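Porin (Acinetobacter baumannii AB307-0294, PDB 5DL7) probably forms an outer-membrane beta-barrel channel of the OprD porin family, carrying small molecules across the membrane, possibly including vanillate. Local coordinates at residues G77-G82 and G92-N97; E168-Q171 and R176-D179; M308-S313 and M401-A406. All coordinates share one frame; numbering follows the deposited sequence.

Contact 1 (G77-G82 and G92-N97); sequences GFNLMG and GLLPVN. With CA (calcium ion), chain C.
Leu-94 meets Asn-79 with both of its methyl branches, the two side chains crossing at about a right angle. No hydrogen bond crosses between 77-82 and 92-97; the touch is van der Waals contact, methyls against an amide and the backbone. CD1 of Leu-94 sits against the amide group, equally near CB, CG and OD1 of Asn-79, with CD1 to OD1 3.6 Å. The other branch lies along the strand backbone: CD2 of Leu-94 is 3.9 Å from Asn-79 N and 4.0 Å from Phe-78 C. Beyond the contact, Leu-94 also packs on Asp-48 and Tyr-106, in strands 46-58 and 105-117.

Hydrogen bonds hold the amide that Leu-94 touches. With CG anti to its own backbone N (chi1 174°), Asn-79 swings its amide toward the turn that ends strand 66-79. There OD1 takes the N-H of Met-81 at 2.9 Å, an Asx turn in which the donor stands 55° above the carbonyl plane. On the other branch of the amide, ND2 of Asn-79 donates to OD1 of Asp-104, a ligand of another calcium site, and to Gly-82 O at 3.2 Å.

Metal coordination belongs to the far end of 92-97. Asn-97 OD1 binds a calcium ion at 2.4 Å, water 1 binds the same ion at 2.3 Å, and Asp-103 is its other protein ligand. ND2 of Asn-97 is bonded to Ser-101, so both branches of that amide are tied to the loop leading into strand 105-117.

Both calcium ions thus bind within this loop, and the strand end is reached by the Asn-79 to Asp-104 bond and by Leu-94. Its methyls rest on an amide whose rotation three hydrogen bonds fix: a small nonpolar contact meets a polar group already satisfied.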
loop_
_atom_site.group_PDB
_atom_site.type_symbol
_atom_site.label_atom_id
_atom_site.label_comp_id
_atom_site.label_asym_id
_atom_site.label_seq_id
_atom_site.Cartn_x
_atom_site.Cartn_y
_atom_site.Cartn_z
ATOM N N GLY A 77 -7.831 -16.275 -8.448
ATOM C CA GLY A 77 -6.743 -16.707 -7.603
ATOM C C GLY A 77 -6.832 -18.142 -7.101
ATOM O O GLY A 77 -7.943 -18.639 -6.959
ATOM N N PHE A 78 -5.691 -18.792 -6.957
ATOM C CA PHE A 78 -5.580 -20.223 -6.652
ATOM C C PHE A 78 -4.598 -20.521 -5.613
ATOM O O PHE A 78 -3.471 -19.999 -5.691
ATOM C CB PHE A 78 -5.087 -20.984 -7.916
ATOM C CG PHE A 78 -5.927 -20.738 -9.121
ATOM C CD1 PHE A 78 -5.821 -19.536 -9.866
ATOM C CD2 PHE A 78 -6.892 -21.619 -9.423
ATOM C CE1 PHE A 78 -6.678 -19.236 -10.951
ATOM C CE2 PHE A 78 -7.672 -21.399 -10.579
ATOM C CZ PHE A 78 -7.575 -20.171 -11.300
ATOM N N ASN A 79 -4.905 -21.488 -4.742
ATOM C CA ASN A 79 -4.016 -21.870 -3.703
ATOM C C ASN A 79 -3.077 -22.939 -4.346
ATOM O O ASN A 79 -3.532 -23.889 -4.915
ATOM C CB ASN A 79 -4.872 -22.524 -2.604
ATOM C CG ASN A 79 -4.070 -23.106 -1.509
ATOM O OD1 ASN A 79 -2.874 -22.843 -1.304
ATOM N ND2 ASN A 79 -4.721 -23.972 -0.775
ATOM N N LEU A 80 -1.774 -22.840 -4.083
ATOM C CA LEU A 80 -0.800 -23.822 -4.588
ATOM C C LEU A 80 -0.279 -24.715 -3.487
ATOM O O LEU A 80 0.434 -25.684 -3.789
ATOM C CB LEU A 80 0.351 -23.088 -5.274
ATOM C CG LEU A 80 -0.051 -22.190 -6.444
ATOM C CD1 LEU A 80 1.133 -21.327 -6.858
ATOM C CD2 LEU A 80 -0.682 -23.013 -7.558
ATOM N N MET A 81 -0.640 -24.464 -2.216
ATOM C CA MET A 81 -0.201 -25.405 -1.159
ATOM C C MET A 81 -1.167 -26.467 -0.729
ATOM O O MET A 81 -0.872 -27.174 0.226
ATOM C CB MET A 81 0.162 -24.581 0.100
ATOM C CG MET A 81 1.438 -23.818 -0.001
ATOM S SD MET A 81 1.931 -22.916 1.472
ATOM C CE MET A 81 2.230 -24.130 2.699
ATOM N N GLY A 82 -2.329 -26.575 -1.319
ATOM C CA GLY A 82 -3.279 -27.605 -0.865
ATOM C C GLY A 82 -3.713 -27.404 0.600
ATOM O O GLY A 82 -3.717 -26.291 1.148
ATOM N N GLY A 92 -2.999 -13.300 3.901
ATOM C CA GLY A 92 -3.656 -12.378 3.057
ATOM C C GLY A 92 -3.699 -12.621 1.529
ATOM O O GLY A 92 -4.248 -11.858 0.777
ATOM N N LEU A 93 -3.027 -13.661 1.077
ATOM C CA LEU A 93 -3.022 -14.007 -0.297
ATOM C C LEU A 93 -4.335 -14.727 -0.694
ATOM O O LEU A 93 -4.627 -14.879 -1.832
ATOM C CB LEU A 93 -1.840 -14.982 -0.665
ATOM C CG LEU A 93 -0.431 -14.362 -0.545
ATOM C CD1 LEU A 93 0.587 -15.336 -1.054
ATOM C CD2 LEU A 93 -0.319 -13.068 -1.361
ATOM N N LEU A 94 -4.926 -15.437 0.293
ATOM C CA LEU A 94 -6.090 -16.318 0.007
ATOM C C LEU A 94 -7.164 -16.079 1.156
ATOM O O LEU A 94 -6.770 -15.784 2.344
ATOM C CB LEU A 94 -5.688 -17.766 0.101
ATOM C CG LEU A 94 -4.723 -18.268 -1.016
ATOM C CD1 LEU A 94 -4.085 -19.580 -0.597
ATOM C CD2 LEU A 94 -5.498 -18.442 -2.302
ATOM N N PRO A 95 -8.421 -16.228 0.803
ATOM C CA PRO A 95 -9.491 -16.226 1.864
ATOM C C PRO A 95 -9.269 -17.346 2.836
ATOM O O PRO A 95 -8.834 -18.500 2.485
ATOM C CB PRO A 95 -10.779 -16.308 1.095
ATOM C CG PRO A 95 -10.399 -16.073 -0.381
ATOM C CD PRO A 95 -8.997 -16.617 -0.491
ATOM N N VAL A 96 -9.430 -16.982 4.125
ATOM C CA VAL A 96 -9.247 -18.029 5.171
ATOM C C VAL A 96 -10.552 -18.139 5.988
ATOM O O VAL A 96 -11.064 -17.104 6.401
ATOM C CB VAL A 96 -8.090 -17.618 6.106
ATOM C CG1 VAL A 96 -7.954 -18.550 7.231
ATOM C CG2 VAL A 96 -6.723 -17.727 5.323
ATOM N N ASN A 97 -11.000 -19.354 6.209
ATOM C CA ASN A 97 -12.220 -19.602 6.950
ATOM C C ASN A 97 -11.987 -19.571 8.448
ATOM O O ASN A 97 -10.816 -19.554 9.007
ATOM C CB ASN A 97 -12.703 -20.948 6.533
ATOM C CG ASN A 97 -13.102 -20.940 5.054
ATOM O OD1 ASN A 97 -13.872 -20.143 4.685
ATOM N ND2 ASN A 97 -12.498 -21.752 4.242
HETATM CA CA CA C . -14.905 -19.816 2.584
HETATM O O HOH W 1 -14.438 -17.601 3.167
#

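Contact 2 (E168-Q171 and R176-D179); sequences EVRQ and RYTD
The backbone O of Val-169 takes the N-H of Thr-178 at 2.8 Å, nearly straight at 164°, and also receives a CA-H...O contact from Tyr-177 CA. In return Val-169 N donates to Thr-178 O at 2.9 Å. Glu-168 CA brings a second, weaker hydrogen to that acceptor, 3.2 Å from Thr-178 O. The two N-H...O bonds make a single antiparallel bridge, a hydrogen-bonded pair, where the chain leaves barrel strand 159-170, loops round and folds back on its end. Water 2 continues the link past the pair, accepting from Gln-171 N, donating to Arg-176 O at 2.7 Å and bonding Thr-178 OG1. The Tyr-177 ring lies against the backbone of Val-169 and Arg-170, with Tyr-177 CD1 3.3 Å from Val-169 C. Arg-170 CB stands over the centre of this ring, 3.5 Å from the centroid, in a CH-pi contact. Bent at chi3 (55°), the arginine chain then curls back, laying one guanidinium face over Tyr-177 CE2 with the two planes 36° apart. NH1 and NH2 of Arg-170 are held by the carbonyls of Ile-175 and Ile-109. Tyr-177 OH is hydrogen-bonded to Asp-126 and Thr-145. Glu-168 crosses Tyr-177 at about a right angle, its OE2 3.6 Å from Tyr-177 CB.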
loop_
_atom_site.group_PDB
_atom_site.type_symbol
_atom_site.label_atom_id
_atom_site.label_comp_id
_atom_site.label_asym_id
_atom_site.label_seq_id
_atom_site.Cartn_x
_atom_site.Cartn_y
_atom_site.Cartn_z
ATOM N N GLU A 168 -18.452 0.877 0.507
ATOM C CA GLU A 168 -18.133 -0.505 0.819
ATOM C C GLU A 168 -16.695 -0.691 0.310
ATOM O O GLU A 168 -16.292 0.047 -0.607
ATOM C CB GLU A 168 -19.081 -1.459 0.015
ATOM C CG GLU A 168 -20.495 -1.218 0.244
ATOM C CD GLU A 168 -21.289 -2.296 -0.511
ATOM O OE1 GLU A 168 -21.483 -2.201 -1.734
ATOM O OE2 GLU A 168 -21.410 -3.339 0.157
ATOM N N VAL A 169 -16.080 -1.716 0.821
ATOM C CA VAL A 169 -14.720 -2.102 0.513
ATOM C C VAL A 169 -14.698 -3.596 0.214
ATOM O O VAL A 169 -15.396 -4.380 0.911
ATOM C CB VAL A 169 -13.761 -1.718 1.669
ATOM C CG1 VAL A 169 -14.034 -2.435 2.982
ATOM C CG2 VAL A 169 -12.280 -1.954 1.238
ATOM N N ARG A 170 -13.918 -4.041 -0.818
ATOM C CA ARG A 170 -13.711 -5.465 -0.941
ATOM C C ARG A 170 -12.203 -5.721 -0.714
ATOM O O ARG A 170 -11.403 -5.294 -1.541
ATOM C CB ARG A 170 -14.136 -5.892 -2.331
ATOM C CG ARG A 170 -13.884 -7.382 -2.573
ATOM C CD ARG A 170 -14.754 -8.061 -3.582
ATOM N NE ARG A 170 -14.755 -7.444 -4.900
ATOM C CZ ARG A 170 -15.623 -7.764 -5.834
ATOM N NH1 ARG A 170 -16.545 -8.708 -5.537
ATOM N NH2 ARG A 170 -15.621 -7.187 -7.032
ATOM N N GLN A 171 -11.919 -6.350 0.356
ATOM C CA GLN A 171 -10.536 -6.551 0.839
ATOM C C GLN A 171 -9.807 -7.440 -0.193
ATOM O O GLN A 171 -10.389 -8.235 -0.903
ATOM C CB GLN A 171 -10.417 -7.069 2.189
ATOM C CG GLN A 171 -11.184 -6.278 3.275
ATOM C CD GLN A 171 -10.538 -4.833 3.508
ATOM O OE1 GLN A 171 -9.798 -4.323 2.688
ATOM N NE2 GLN A 171 -11.130 -4.104 4.516
ATOM N N ARG A 176 -16.097 -10.825 -1.010
ATOM C CA ARG A 176 -17.349 -10.021 -0.620
ATOM C C ARG A 176 -17.050 -8.499 -0.351
ATOM O O ARG A 176 -15.957 -8.206 0.190
ATOM C CB ARG A 176 -17.834 -10.571 0.730
ATOM C CG ARG A 176 -18.248 -12.044 0.702
ATOM C CD ARG A 176 -18.910 -12.512 1.990
ATOM N NE ARG A 176 -18.030 -12.209 3.124
ATOM C CZ ARG A 176 -18.221 -11.261 4.082
ATOM N NH1 ARG A 176 -19.339 -10.541 4.202
ATOM N NH2 ARG A 176 -17.300 -11.119 5.019
ATOM N N TYR A 177 -17.925 -7.628 -0.773
ATOM C CA TYR A 177 -17.919 -6.251 -0.244
ATOM C C TYR A 177 -18.411 -6.197 1.114
ATOM O O TYR A 177 -19.422 -6.866 1.429
ATOM C CB TYR A 177 -18.732 -5.321 -1.136
ATOM C CG TYR A 177 -17.983 -4.844 -2.266
ATOM C CD1 TYR A 177 -17.127 -3.728 -1.968
ATOM C CD2 TYR A 177 -17.983 -5.424 -3.421
ATOM C CE1 TYR A 177 -16.411 -3.235 -2.915
ATOM C CE2 TYR A 177 -17.213 -4.863 -4.477
ATOM C CZ TYR A 177 -16.461 -3.796 -4.154
ATOM O OH TYR A 177 -15.525 -3.010 -4.920
ATOM N N THR A 178 -17.768 -5.427 1.964
ATOM C CA THR A 178 -18.091 -5.288 3.366
ATOM C C THR A 178 -18.083 -3.772 3.663
ATOM O O THR A 178 -17.727 -2.930 2.809
ATOM C CB THR A 178 -17.136 -6.056 4.236
ATOM O OG1 THR A 178 -15.728 -5.701 3.964
ATOM C CG2 THR A 178 -17.181 -7.629 3.999
ATOM N N ASP A 179 -18.483 -3.382 4.858
ATOM C CA ASP A 179 -18.506 -1.953 5.187
ATOM C C ASP A 179 -17.078 -1.402 5.353
ATOM O O ASP A 179 -16.125 -2.073 5.889
ATOM C CB ASP A 179 -19.323 -1.714 6.460
ATOM C CG ASP A 179 -20.823 -1.898 6.235
ATOM O OD1 ASP A 179 -21.315 -2.064 5.143
ATOM O OD2 ASP A 179 -21.487 -1.906 7.208
HETATM O O HOH W 2 -14.176 -7.372 2.016
#

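Contact 3 (M308-S313 and M401-A406); sequences MSSDYS and MTFHSA
Phe-403 lays its ring on the backbone of 309-311, and this is the tight part of the contact. Its CG lies opposite the carbonyl carbon (chi1 -60°), which carries the ring over Ser-310. Ser-310 CA stands 3.7 Å from the ring centroid and only 4° off the normal, a CH-pi contact over the middle of one face. The opposite face is covered by CG2 of Thr-402. Ser-309 O approaches obliquely at CD1 of Phe-403, 3.3 Å away, and Asp-311 N, also oblique, comes to 3.6 Å from CE2, the ring atom across from CD1.

The backbone under the ring is shaped by two overlapping turns. Ser-310 OG accepts from Tyr-312 N in an ST turn and also bonds Glu-365. Asp-311 OD1 takes Ser-313 N at 3.0 Å in an Asx turn, and OD2 of Asp-311 forms a salt bridge with Arg-188.

Toward His-404 the packing is looser and a water takes the place of direct contact: water 3 spans the gap, donating to Ser-309 O at 2.8 Å and to His-404 O at 3.0 Å.

Two loops from different parts of the barrel are thereby joined through one aromatic face and one water. The ring needs no polar partner, while the side-chain polar groups are satisfied by turn N-H groups and by residues outside the contact, Glu-408 serving Ser-309 OG.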
loop_
_atom_site.group_PDB
_atom_site.type_symbol
_atom_site.label_atom_id
_atom_site.label_comp_id
_atom_site.label_asym_id
_atom_site.label_seq_id
_atom_site.Cartn_x
_atom_site.Cartn_y
_atom_site.Cartn_z
ATOM N N MET A 308 7.866 -4.083 5.579
ATOM C CA MET A 308 7.225 -5.353 5.367
ATOM C C MET A 308 6.466 -5.824 6.620
ATOM O O MET A 308 5.333 -6.366 6.502
ATOM C CB MET A 308 8.165 -6.395 4.858
ATOM C CG MET A 308 8.626 -6.006 3.454
ATOM S SD MET A 308 10.128 -7.058 3.020
ATOM C CE MET A 308 9.502 -8.704 3.108
ATOM N N SER A 309 7.088 -5.688 7.793
ATOM C CA SER A 309 6.717 -6.557 8.922
ATOM C C SER A 309 6.010 -5.739 10.058
ATOM O O SER A 309 5.698 -6.377 11.070
ATOM C CB SER A 309 7.920 -7.281 9.522
ATOM O OG SER A 309 8.522 -8.055 8.487
ATOM N N SER A 310 5.859 -4.420 9.905
ATOM C CA SER A 310 5.145 -3.579 10.862
ATOM C C SER A 310 4.765 -2.311 10.147
ATOM O O SER A 310 5.421 -1.919 9.170
ATOM C CB SER A 310 6.074 -3.182 12.047
ATOM O OG SER A 310 5.519 -2.192 12.972
ATOM N N ASP A 311 3.835 -1.564 10.724
ATOM C CA ASP A 311 3.458 -0.259 10.233
ATOM C C ASP A 311 4.285 0.893 10.743
ATOM O O ASP A 311 4.160 1.996 10.133
ATOM C CB ASP A 311 1.973 -0.031 10.308
ATOM C CG ASP A 311 1.443 0.264 11.581
ATOM O OD1 ASP A 311 2.134 0.499 12.630
ATOM O OD2 ASP A 311 0.327 0.802 11.574
ATOM N N TYR A 312 5.053 0.709 11.803
ATOM C CA TYR A 312 5.934 1.788 12.372
ATOM C C TYR A 312 5.177 3.062 12.678
ATOM O O TYR A 312 5.786 4.112 12.813
ATOM C CB TYR A 312 7.169 2.025 11.479
ATOM C CG TYR A 312 8.221 0.980 11.603
ATOM C CD1 TYR A 312 8.171 -0.104 10.827
ATOM C CD2 TYR A 312 9.282 1.156 12.383
ATOM C CE1 TYR A 312 9.116 -1.150 10.942
ATOM C CE2 TYR A 312 10.261 0.201 12.527
ATOM C CZ TYR A 312 10.190 -0.943 11.800
ATOM O OH TYR A 312 11.104 -1.984 11.937
ATOM N N SER A 313 3.858 2.960 12.968
ATOM C CA SER A 313 2.948 4.097 13.102
ATOM C C SER A 313 2.289 4.186 14.492
ATOM O O SER A 313 1.158 4.782 14.602
ATOM C CB SER A 313 1.900 4.117 11.935
ATOM O OG SER A 313 2.607 4.151 10.631
ATOM N N MET A 401 -0.151 -8.326 20.653
ATOM C CA MET A 401 -0.088 -7.212 19.669
ATOM C C MET A 401 -0.195 -7.774 18.254
ATOM O O MET A 401 -0.246 -9.002 18.052
ATOM C CB MET A 401 1.166 -6.432 19.838
ATOM C CG MET A 401 1.170 -5.694 21.222
ATOM S SD MET A 401 -0.165 -4.538 21.409
ATOM C CE MET A 401 -0.273 -4.548 23.234
ATOM N N THR A 402 -0.212 -6.906 17.247
ATOM C CA THR A 402 -0.467 -7.324 15.869
ATOM C C THR A 402 0.762 -7.805 15.214
ATOM O O THR A 402 0.696 -8.713 14.375
ATOM C CB THR A 402 -1.019 -6.079 15.138
ATOM O OG1 THR A 402 -2.244 -5.672 15.739
ATOM C CG2 THR A 402 -1.293 -6.422 13.653
ATOM N N PHE A 403 1.916 -7.244 15.508
ATOM C CA PHE A 403 3.179 -7.606 14.783
ATOM C C PHE A 403 4.103 -8.298 15.756
ATOM O O PHE A 403 4.282 -7.832 16.926
ATOM C CB PHE A 403 3.810 -6.368 14.179
ATOM C CG PHE A 403 2.907 -5.671 13.187
ATOM C CD1 PHE A 403 2.556 -6.363 12.006
ATOM C CD2 PHE A 403 2.390 -4.430 13.436
ATOM C CE1 PHE A 403 1.779 -5.654 11.015
ATOM C CE2 PHE A 403 1.583 -3.807 12.503
ATOM C CZ PHE A 403 1.228 -4.455 11.312
ATOM N N HIS A 404 4.718 -9.374 15.302
ATOM C CA HIS A 404 5.561 -10.234 16.106
ATOM C C HIS A 404 6.961 -10.355 15.429
ATOM O O HIS A 404 7.001 -10.272 14.207
ATOM C CB HIS A 404 4.937 -11.630 16.094
ATOM C CG HIS A 404 3.564 -11.630 16.690
ATOM N ND1 HIS A 404 3.367 -11.983 17.985
ATOM C CD2 HIS A 404 2.341 -11.430 16.161
ATOM C CE1 HIS A 404 2.089 -11.844 18.289
ATOM N NE2 HIS A 404 1.461 -11.416 17.214
ATOM N N SER A 405 7.991 -10.477 16.179
ATOM C CA SER A 405 9.379 -10.744 15.656
ATOM C C SER A 405 9.251 -11.864 14.645
ATOM O O SER A 405 8.594 -12.905 14.953
ATOM C CB SER A 405 10.369 -11.104 16.818
ATOM O OG SER A 405 10.424 -10.021 17.725
ATOM N N ALA A 406 9.889 -11.707 13.480
ATOM C CA ALA A 406 9.721 -12.641 12.402
ATOM C C ALA A 406 10.849 -12.498 11.427
ATOM O O ALA A 406 11.435 -11.408 11.250
ATOM C CB ALA A 406 8.370 -12.443 11.726
HETATM O O HOH W 3 5.643 -9.030 11.870
#

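In the fold
The three contacts follow one another along the chain without interleaving, all within the OprD-family barrel. Contact 1 joins the end of strand 66-79 to the loop before strand 105-117; contact 2 folds the chain back on the end of strand 159-170; contact 3 joins two loops, after strands 278-288 and 384-395, that are far apart in sequence. Their centres lie about 18 Å (1 and 2), 22 Å (1 and 3) and 24 Å (2 and 3) apart, and none touches another. Contacts 1 and 2 tie connecting loops locally to the barrel wall, whereas contact 3 links distant loops, consistent with the inward-folded loops that narrow channels of this family.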